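PDB 3QNK: putative lipoprotein from Bacteroides fragilis, which probably binds glycans at the outer membrane as a SusD-like lipoprotein, working, as in relatives, with a TonB-dependent transporter in nutrient uptake. Local coordinates for residues N41-V47 / T486-T490; A56-K60 / D70-D74; E121-R125 / Y455-R459; P276-L280 / T469-V473. One frame throughout, in Å; residues are numbered along the deposited sequence.

Contact 1 (N41-V47 / T486-T490); sequences NRSDNSV and TDIRT. With PO4 (phosphate ion), chain G.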
# COMPACT_ATOMS: atom_id res chain seq x y z
N ASN B 41 10.71 11.64 14.63
CA ASN B 41 11.40 10.65 15.44
C ASN B 41 12.73 10.28 14.77
O ASN B 41 13.49 9.45 15.31
CB ASN B 41 10.50 9.43 15.62
CG ASN B 41 9.40 9.64 16.59
OD1 ASN B 41 9.62 9.91 17.77
ND2 ASN B 41 8.16 9.51 16.12
N ARG B 42 12.99 10.85 13.57
CA ARG B 42 14.25 10.65 12.84
C ARG B 42 15.01 11.96 12.86
O ARG B 42 15.86 12.20 12.02
CB ARG B 42 14.04 10.06 11.41
CG ARG B 42 13.37 8.70 11.50
CD ARG B 42 13.35 7.89 10.25
NE ARG B 42 12.16 8.17 9.46
CZ ARG B 42 11.23 7.27 9.11
NH1 ARG B 42 11.36 6.00 9.44
NH2 ARG B 42 10.18 7.65 8.39
N SER B 43 14.74 12.79 13.88
CA SER B 43 15.32 14.11 14.11
C SER B 43 15.71 14.29 15.58
O SER B 43 15.22 13.57 16.46
CB SER B 43 14.34 15.22 13.69
OG SER B 43 13.47 15.57 14.75
N ASP B 44 16.53 15.31 15.87
CA ASP B 44 17.02 15.58 17.22
C ASP B 44 15.91 16.10 18.18
O ASP B 44 16.21 16.33 19.36
CB ASP B 44 18.20 16.55 17.17
CG ASP B 44 17.90 17.91 16.57
OD1 ASP B 44 16.96 18.01 15.73
OD2 ASP B 44 18.65 18.87 16.89
N ASN B 45 14.64 16.22 17.71
CA ASN B 45 13.53 16.67 18.55
C ASN B 45 12.88 15.54 19.33
O ASN B 45 12.20 15.81 20.33
CB ASN B 45 12.45 17.36 17.72
CG ASN B 45 12.77 18.78 17.39
OD1 ASN B 45 13.80 19.33 17.79
ND2 ASN B 45 11.90 19.40 16.64
N SER B 46 13.03 14.28 18.84
CA SER B 46 12.33 13.18 19.47
C SER B 46 13.06 11.86 19.38
O SER B 46 13.70 11.57 18.37
CB SER B 46 10.95 13.02 18.82
OG SER B 46 10.20 11.95 19.39
N VAL B 47 12.91 11.04 20.45
CA VAL B 47 13.30 9.64 20.56
C VAL B 47 11.98 8.91 20.83
O VAL B 47 11.38 9.11 21.89
CB VAL B 47 14.39 9.33 21.63
CG1 VAL B 47 14.63 7.83 21.76
CG2 VAL B 47 15.71 10.08 21.35
N THR B 486 19.53 8.67 25.49
CA THR B 486 18.27 8.06 25.02
C THR B 486 18.42 7.40 23.66
O THR B 486 17.61 6.53 23.32
CB THR B 486 17.13 9.08 24.99
OG1 THR B 486 17.61 10.26 24.33
CG2 THR B 486 16.61 9.44 26.39
N ASP B 487 19.45 7.78 22.88
CA ASP B 487 19.71 7.24 21.55
C ASP B 487 21.12 7.61 21.10
O ASP B 487 21.51 8.78 21.18
CB ASP B 487 18.68 7.76 20.52
CG ASP B 487 18.34 6.76 19.42
OD1 ASP B 487 18.80 5.59 19.52
OD2 ASP B 487 17.60 7.16 18.46
N ILE B 488 21.89 6.60 20.68
CA ILE B 488 23.25 6.80 20.17
C ILE B 488 23.14 6.75 18.63
O ILE B 488 23.25 5.68 18.01
CB ILE B 488 24.30 5.81 20.75
CG1 ILE B 488 24.10 5.49 22.24
CG2 ILE B 488 25.71 6.25 20.42
CD1 ILE B 488 24.17 6.58 23.26
N ARG B 489 22.85 7.90 18.05
CA ARG B 489 22.70 8.05 16.59
C ARG B 489 24.04 8.36 15.90
O ARG B 489 25.03 8.77 16.54
CB ARG B 489 21.67 9.15 16.25
CG ARG B 489 20.29 8.79 16.71
CD ARG B 489 19.25 9.80 16.34
NE ARG B 489 17.97 9.43 16.95
CZ ARG B 489 16.87 10.18 16.88
NH1 ARG B 489 16.88 11.33 16.23
NH2 ARG B 489 15.77 9.80 17.51
N THR B 490 24.02 8.24 14.56
CA THR B 490 25.16 8.60 13.76
C THR B 490 24.65 9.25 12.49
O THR B 490 23.45 9.30 12.27
CB THR B 490 26.14 7.45 13.51
OG1 THR B 490 27.39 8.03 13.09
CG2 THR B 490 25.61 6.40 12.51
P PO4 G . 20.61 2.63 21.21
O1 PO4 G . 21.78 3.15 20.09
O2 PO4 G . 20.81 0.94 21.59
O3 PO4 G . 20.92 3.61 22.40
O4 PO4 G . 19.06 3.12 20.93

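Contact 2 (A56-K60 / D70-D74); sequences ASWFK and DPQDD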
# COMPACT_ATOMS: atom_id res chain seq x y z
N ALA B 56 14.28 -1.80 13.96
CA ALA B 56 14.62 -2.28 12.63
C ALA B 56 13.62 -1.86 11.58
O ALA B 56 14.04 -1.57 10.46
CB ALA B 56 14.75 -3.80 12.65
N SER B 57 12.31 -1.83 11.92
CA SER B 57 11.25 -1.46 10.98
C SER B 57 11.21 0.02 10.67
O SER B 57 11.01 0.35 9.52
CB SER B 57 9.88 -1.84 11.52
OG SER B 57 9.65 -3.23 11.45
N TRP B 58 11.34 0.89 11.68
CA TRP B 58 11.12 2.32 11.53
C TRP B 58 12.32 3.22 11.69
O TRP B 58 12.22 4.37 11.25
CB TRP B 58 10.11 2.78 12.60
CG TRP B 58 8.72 2.19 12.54
CD1 TRP B 58 8.20 1.40 11.56
CD2 TRP B 58 7.66 2.42 13.49
NE1 TRP B 58 6.90 1.05 11.88
CE2 TRP B 58 6.55 1.65 13.06
CE3 TRP B 58 7.57 3.11 14.71
CZ2 TRP B 58 5.34 1.61 13.78
CZ3 TRP B 58 6.39 3.05 15.43
CH2 TRP B 58 5.28 2.33 14.95
N PHE B 59 13.37 2.82 12.44
CA PHE B 59 14.39 3.83 12.77
C PHE B 59 15.80 3.56 12.28
O PHE B 59 16.72 4.18 12.81
CB PHE B 59 14.39 4.13 14.27
CG PHE B 59 13.00 4.52 14.77
CD1 PHE B 59 12.33 5.61 14.22
CD2 PHE B 59 12.36 3.78 15.75
CE1 PHE B 59 11.05 5.95 14.67
CE2 PHE B 59 11.08 4.11 16.18
CZ PHE B 59 10.43 5.18 15.62
N LYS B 60 15.95 2.78 11.19
CA LYS B 60 17.27 2.51 10.63
C LYS B 60 18.02 3.80 10.20
O LYS B 60 19.27 3.82 10.28
CB LYS B 60 17.20 1.51 9.48
CG LYS B 60 17.43 0.09 9.95
CD LYS B 60 17.22 -0.89 8.84
CE LYS B 60 17.36 -2.28 9.35
NZ LYS B 60 17.11 -3.26 8.28
N ASP B 70 16.12 -1.74 2.02
CA ASP B 70 15.32 -1.31 3.17
C ASP B 70 15.37 0.24 3.21
O ASP B 70 16.17 0.80 3.95
CB ASP B 70 15.76 -1.96 4.51
CG ASP B 70 14.73 -1.85 5.65
OD1 ASP B 70 13.63 -1.27 5.43
OD2 ASP B 70 15.00 -2.38 6.74
N PRO B 71 14.58 0.92 2.34
CA PRO B 71 14.71 2.38 2.25
C PRO B 71 14.08 3.18 3.37
O PRO B 71 14.51 4.31 3.61
CB PRO B 71 14.06 2.71 0.90
CG PRO B 71 13.20 1.60 0.60
CD PRO B 71 13.64 0.40 1.34
N GLN B 72 13.04 2.64 4.01
CA GLN B 72 12.25 3.28 5.06
C GLN B 72 11.79 4.67 4.61
O GLN B 72 11.89 5.65 5.35
CB GLN B 72 13.00 3.28 6.40
CG GLN B 72 13.29 1.85 6.86
CD GLN B 72 13.76 1.63 8.27
OE1 GLN B 72 13.90 2.55 9.10
NE2 GLN B 72 13.97 0.37 8.55
N ASP B 73 11.26 4.73 3.37
CA ASP B 73 10.79 5.93 2.66
C ASP B 73 9.33 6.20 2.97
O ASP B 73 8.77 7.18 2.47
CB ASP B 73 10.99 5.75 1.15
CG ASP B 73 10.20 4.64 0.47
OD1 ASP B 73 9.90 3.62 1.15
OD2 ASP B 73 9.87 4.79 -0.74
N ASP B 74 8.71 5.34 3.80
CA ASP B 74 7.32 5.40 4.24
C ASP B 74 6.38 5.21 3.06
O ASP B 74 5.27 5.75 3.06
CB ASP B 74 7.05 6.73 4.99
CG ASP B 74 8.08 7.09 6.05
OD1 ASP B 74 8.58 6.15 6.75
OD2 ASP B 74 8.39 8.30 6.19

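Contact 3 (E121-R125 / Y455-R459); sequences EMVKR and YDVRR. With PO4 (phosphate ion), chain F.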
# COMPACT_ATOMS: atom_id res chain seq x y z
N GLU B 121 5.91 16.42 -1.44
CA GLU B 121 6.18 15.34 -0.48
C GLU B 121 7.24 14.37 -0.98
O GLU B 121 8.04 13.86 -0.19
CB GLU B 121 4.93 14.54 -0.12
CG GLU B 121 4.31 14.98 1.19
CD GLU B 121 5.21 15.08 2.41
OE1 GLU B 121 5.89 14.07 2.71
OE2 GLU B 121 5.21 16.14 3.08
N MSE B 122 7.27 14.14 -2.29
CA MSE B 122 8.25 13.26 -2.91
C MSE B 122 9.58 13.96 -3.05
O MSE B 122 10.61 13.41 -2.64
CB MSE B 122 7.74 12.78 -4.28
CG MSE B 122 6.56 11.83 -4.17
SE MSE B 122 6.20 10.98 -5.85
CE MSE B 122 5.12 12.25 -6.58
N VAL B 123 9.58 15.18 -3.62
CA VAL B 123 10.80 15.96 -3.88
C VAL B 123 11.56 16.25 -2.59
O VAL B 123 12.78 16.07 -2.58
CB VAL B 123 10.51 17.24 -4.70
CG1 VAL B 123 11.75 18.11 -4.86
CG2 VAL B 123 9.97 16.86 -6.07
N LYS B 124 10.86 16.64 -1.49
CA LYS B 124 11.53 16.94 -0.21
C LYS B 124 12.28 15.68 0.35
O LYS B 124 13.19 15.84 1.15
CB LYS B 124 10.58 17.57 0.83
CG LYS B 124 9.43 16.68 1.31
CD LYS B 124 8.72 17.28 2.54
CE LYS B 124 7.62 18.27 2.26
NZ LYS B 124 7.43 19.22 3.40
N ARG B 125 11.96 14.48 -0.13
CA ARG B 125 12.52 13.22 0.31
C ARG B 125 13.60 12.70 -0.62
O ARG B 125 14.75 12.58 -0.21
CB ARG B 125 11.41 12.15 0.46
CG ARG B 125 10.48 12.36 1.64
CD ARG B 125 9.38 11.34 1.60
NE ARG B 125 9.08 10.75 2.91
CZ ARG B 125 8.17 11.24 3.75
NH1 ARG B 125 7.52 12.35 3.46
NH2 ARG B 125 7.93 10.63 4.90
N TYR B 455 13.33 18.08 7.79
CA TYR B 455 13.61 18.78 6.53
C TYR B 455 14.40 20.05 6.77
O TYR B 455 15.14 20.47 5.89
CB TYR B 455 12.30 19.05 5.78
CG TYR B 455 11.50 17.78 5.56
CD1 TYR B 455 11.89 16.83 4.61
CD2 TYR B 455 10.36 17.52 6.32
CE1 TYR B 455 11.18 15.64 4.44
CE2 TYR B 455 9.63 16.35 6.15
CZ TYR B 455 10.05 15.41 5.21
OH TYR B 455 9.29 14.29 5.05
N ASP B 456 14.31 20.64 7.97
CA ASP B 456 15.12 21.80 8.31
C ASP B 456 16.61 21.36 8.46
O ASP B 456 17.49 21.96 7.84
CB ASP B 456 14.60 22.46 9.58
CG ASP B 456 13.32 23.28 9.38
OD1 ASP B 456 12.98 23.61 8.21
OD2 ASP B 456 12.67 23.62 10.40
N VAL B 457 16.86 20.24 9.15
CA VAL B 457 18.19 19.66 9.33
C VAL B 457 18.81 19.33 7.95
O VAL B 457 19.99 19.58 7.72
CB VAL B 457 18.10 18.41 10.27
CG1 VAL B 457 19.33 17.52 10.17
CG2 VAL B 457 17.86 18.83 11.72
N ARG B 458 17.98 18.78 7.05
CA ARG B 458 18.34 18.33 5.70
C ARG B 458 18.71 19.49 4.81
O ARG B 458 19.75 19.44 4.12
CB ARG B 458 17.13 17.58 5.11
CG ARG B 458 17.31 17.07 3.70
CD ARG B 458 16.26 16.02 3.41
NE ARG B 458 16.70 14.67 3.75
CZ ARG B 458 16.11 13.58 3.29
NH1 ARG B 458 15.06 13.68 2.48
NH2 ARG B 458 16.57 12.38 3.62
N ARG B 459 17.84 20.53 4.79
CA ARG B 459 18.04 21.70 3.93
C ARG B 459 19.16 22.60 4.47
O ARG B 459 19.94 23.11 3.67
CB ARG B 459 16.74 22.46 3.69
CG ARG B 459 16.15 23.16 4.89
CD ARG B 459 14.78 23.65 4.55
NE ARG B 459 14.18 24.34 5.68
CZ ARG B 459 14.33 25.63 5.92
NH1 ARG B 459 15.05 26.39 5.10
NH2 ARG B 459 13.77 26.18 6.98
P PO4 F . 3.46 12.00 5.22
O1 PO4 F . 5.06 11.90 5.39
O2 PO4 F . 2.85 10.70 4.44
O3 PO4 F . 2.78 12.45 6.62
O4 PO4 F . 3.13 13.23 4.29

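Contact 4 (P276-L280 / T469-V473); sequences PTQEL and TLHGV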
# COMPACT_ATOMS: atom_id res chain seq x y z
N PRO B 276 9.98 14.00 23.30
CA PRO B 276 10.87 15.18 23.23
C PRO B 276 12.20 14.91 23.96
O PRO B 276 12.20 14.26 25.01
CB PRO B 276 10.06 16.28 23.92
CG PRO B 276 8.64 15.87 23.76
CD PRO B 276 8.63 14.38 23.77
N THR B 277 13.33 15.34 23.38
CA THR B 277 14.67 15.11 23.93
C THR B 277 15.08 16.17 24.93
O THR B 277 14.55 17.29 24.94
CB THR B 277 15.69 15.14 22.80
OG1 THR B 277 15.43 16.34 22.07
CG2 THR B 277 15.60 13.95 21.89
N GLN B 278 16.10 15.88 25.71
CA GLN B 278 16.62 16.86 26.62
C GLN B 278 17.23 18.02 25.79
O GLN B 278 17.12 19.17 26.20
CB GLN B 278 17.62 16.21 27.58
CG GLN B 278 17.97 17.06 28.78
CD GLN B 278 16.73 17.63 29.43
OE1 GLN B 278 15.74 16.92 29.67
NE2 GLN B 278 16.74 18.94 29.63
N GLU B 279 17.74 17.72 24.59
CA GLU B 279 18.32 18.72 23.67
C GLU B 279 17.28 19.74 23.22
O GLU B 279 17.59 20.94 23.12
CB GLU B 279 18.95 18.05 22.44
CG GLU B 279 20.30 17.44 22.77
CD GLU B 279 20.33 16.06 23.38
OE1 GLU B 279 19.25 15.45 23.56
OE2 GLU B 279 21.45 15.59 23.70
N LEU B 280 16.04 19.28 22.98
CA LEU B 280 14.96 20.19 22.64
C LEU B 280 14.51 20.95 23.88
O LEU B 280 14.29 22.16 23.79
CB LEU B 280 13.77 19.46 22.01
CG LEU B 280 12.53 20.30 21.74
CD1 LEU B 280 12.81 21.46 20.73
CD2 LEU B 280 11.39 19.44 21.29
N THR B 469 24.45 11.64 20.03
CA THR B 469 23.94 11.06 21.25
C THR B 469 22.91 12.03 21.81
O THR B 469 23.24 13.19 22.07
CB THR B 469 25.05 10.72 22.22
OG1 THR B 469 25.89 9.74 21.61
CG2 THR B 469 24.53 10.17 23.54
N LEU B 470 21.67 11.55 21.94
CA LEU B 470 20.54 12.31 22.44
C LEU B 470 20.26 11.87 23.87
O LEU B 470 20.62 10.76 24.26
CB LEU B 470 19.31 12.18 21.54
CG LEU B 470 19.51 12.59 20.09
CD1 LEU B 470 18.32 12.23 19.29
CD2 LEU B 470 19.78 14.11 19.94
N HIS B 471 19.67 12.77 24.65
CA HIS B 471 19.46 12.57 26.07
C HIS B 471 18.01 12.73 26.49
O HIS B 471 17.15 13.13 25.71
CB HIS B 471 20.35 13.57 26.82
CG HIS B 471 21.81 13.38 26.55
ND1 HIS B 471 22.44 14.00 25.48
CD2 HIS B 471 22.69 12.55 27.16
CE1 HIS B 471 23.69 13.58 25.51
NE2 HIS B 471 23.88 12.69 26.48
N GLY B 472 17.77 12.40 27.76
CA GLY B 472 16.47 12.52 28.42
C GLY B 472 16.65 12.54 29.92
O GLY B 472 17.76 12.72 30.41
N VAL B 473 15.57 12.38 30.67
CA VAL B 473 15.65 12.34 32.13
C VAL B 473 15.01 11.03 32.64
O VAL B 473 14.22 10.40 31.94
CB VAL B 473 15.09 13.59 32.87
CG1 VAL B 473 15.86 14.84 32.48
CG2 VAL B 473 13.58 13.77 32.67

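Contact 1 (N41-V47 / T486-T490)
R489 reaches from the end of strand 480-488 into the loop 41-47, and backbone oxygens receive its guanidinium. R489 NH2 gives a hydrogen bond to S46 O at 2.9 Å, in the carbonyl plane and on a lone pair, although that oxygen lies 20° out of the guanidinium plane; R489 NH1 gives a weak one to S43 O at 2.8 Å. S43 to S46 form a type I beta turn, whose two end residues are thus the acceptors. N41 O lies obliquely to the guanidinium, 3.2 Å from R489 NH2.

The salt bridge is local to the strand end: R489 NE meets D487 OD2 at 2.8 Å, nearly straight at 171°, from above the carboxylate plane. D487 OD1 is held separately by Y63, and a phosphate ion beside it, probably from the crystallisation liquor, takes a weak hydrogen bond from I488 N. The chain of R489 is extended from CG to NE (chi3 -174°), which carries the charge across to the turn.

Van der Waals contact comes mainly from V47: CG2 meets the hydroxyl oxygen T486 OG1 at 3.5 Å and D487 CB at 3.9 Å.

The negative charge of D487 probably favours the charged guanidinium, whose two bonds, one of them weak, tie the turn to the end of the strand.

Contact 2 (A56-K60 / D70-D74)
A helix C-terminus, that of the short helix 55-58, is bridged here by a side-chain amide from the loop that precedes helix 76-93. F59 is the first residue to leave helical geometry, and Q72 spans the chain on both sides of that point. Q72 NE2 donates to A56 O at 2.7 Å, with the acceptor 15° out of the amide plane and a bent N-H...O angle of 131°. At the other end of the amide, Q72 OE1 accepts from K60 N at 2.9 Å. One amide therefore satisfies a carbonyl of the last helical turn and an N-H just beyond it, which fixes its flip. The side chain is extended beyond CG (chi2 -168°), long enough to lay the amide beside the main chain.

K60 adds a second, ionic tie. Its aliphatic chain crosses Q72 at about a right angle, K60 CD passing 3.5 Å from Q72 NE2, before the ammonium reaches D70. D70 OD2 also takes a weak hydrogen bond from Q72 NE2, so the salt bridge and the amide are coupled through one oxygen. On the same helix S57 OG bonds D503 of the second subunit, placing this surface contact beside the dimer interface. The salt bridge itself, K60 NZ to D70 OD2 at 2.8 Å, uses the anti lone pair of the carboxylate oxygen.

Contact 3 (E121-R125 / Y455-R459)
Y455 opens the second segment by laying its ring against K124 of the facing helix. K124 CD sits over one ring face, 3.6 Å from the Y455 ring centroid and 16° off the normal, a CH-pi contact. Beyond it K124 NZ is 4.7 Å from the same centroid, still over the face, a cation-pi interaction. The turn about the lysine's CG-CD bond (chi3 86°) lets both methylene and ammonium lie over the ring. The tyrosine hydroxyl lies over one face of the R125 guanidinium, and Y455 OH is 3.1 Å from R125 NH1 without a hydrogen bond, the angle being poor; its polar partner is Q39. R125 instead gives NH1 and NH2 to O1 of a second phosphate ion, both at 3.2 Å, while E121 and D74 supply counter-charges.

One helical turn on, R458 runs out with CG anti to its main-chain N and bends at chi3. R458 NH1 donates to K124 O at 3.2 Å, in the guanidinium plane and on a carbonyl lone pair; R125 O lies 2.9 Å from R458 NH1, oblique to the guanidinium. Its other terminal nitrogen, NH2, is hydrogen-bonded to L495 O.

The segment axes pass 11.9 Å apart at 49°, so side chains fill the gap between helices 101-126 and 453-460. Helix 181-194 adjoins both, through R190 against K124 and Y194 against Y455, while helix 76-93 packs on E121 and R125.

Contact 4 (P276-L280 / T469-V473)
E279 and H471 make the strongest polar link, a His-carboxylate pair doubled by a main-chain bond. H471 ND1 donates to E279 OE2 at 2.6 Å, nearly straight at 175°, with the oxygen in the ring plane and therefore at the imidazole edge. The carboxylate is met on its syn side, and its plane is turned 33° from the ring. The other oxygen, E279 OE1, accepts from H471 N at 2.9 Å through its syn lone pair. The carboxylate thus grips the side chain and the backbone of one residue together, which fixes how the carboxylate and the imidazole ring are turned. The bend of E279 at chi2 (84°) swings the carboxylate back to the strand.

The main chain supplies a third bond: Q278 N, in the first turn of helix 278-283, gives its hydrogen to H471 O at 2.9 Å, nearly straight, coming from above the carbonyl plane. T277 is the N-cap, T277 OG1 accepting from L280 N at 3.1 Å; that oxygen also bonds D44 O.

Outward, the contacts become van der Waals packing. Q278 CB lies 3.9 Å from H471 CB, and T277 CG2 is 4.1 Å from L470 CB. Beside V473, Q278 OE1 lies 3.5 Å from V473 CG1 and has its polar partner in Y359.

Overall, a capped helix N-terminus sits against strand 469-475, an outermost strand within this chain of a three-stranded antiparallel sheet. N-H groups of a helix's first turn lack acceptors within the helix; here H471 O takes that of Q278 and T277 OG1 that of L280.

How the contacts relate
Along the chain, contact 1 joins the most distant segments, 41-47 and 486-490, and the other three lie between them in sequence: contact 2 closes before contacts 3 and 4 open, and the segments of those two alternate. Contacts 1 and 4 are closest, with centres about 8 Å apart: strands 480-488 and 469-475 are sheet neighbours, and the loop 41-47 also bonds T277. Contacts 1 and 2, about 14 Å apart between centres, meet at the R42-D74 salt bridge. D74 pairs with R125 too, linking contact 3, about 16 Å from contact 2. Contacts 1 and 3 each tie N-terminal to C-terminal parts, contact 3 through two helices, contact 1 through a loop at the end of a sheet strand.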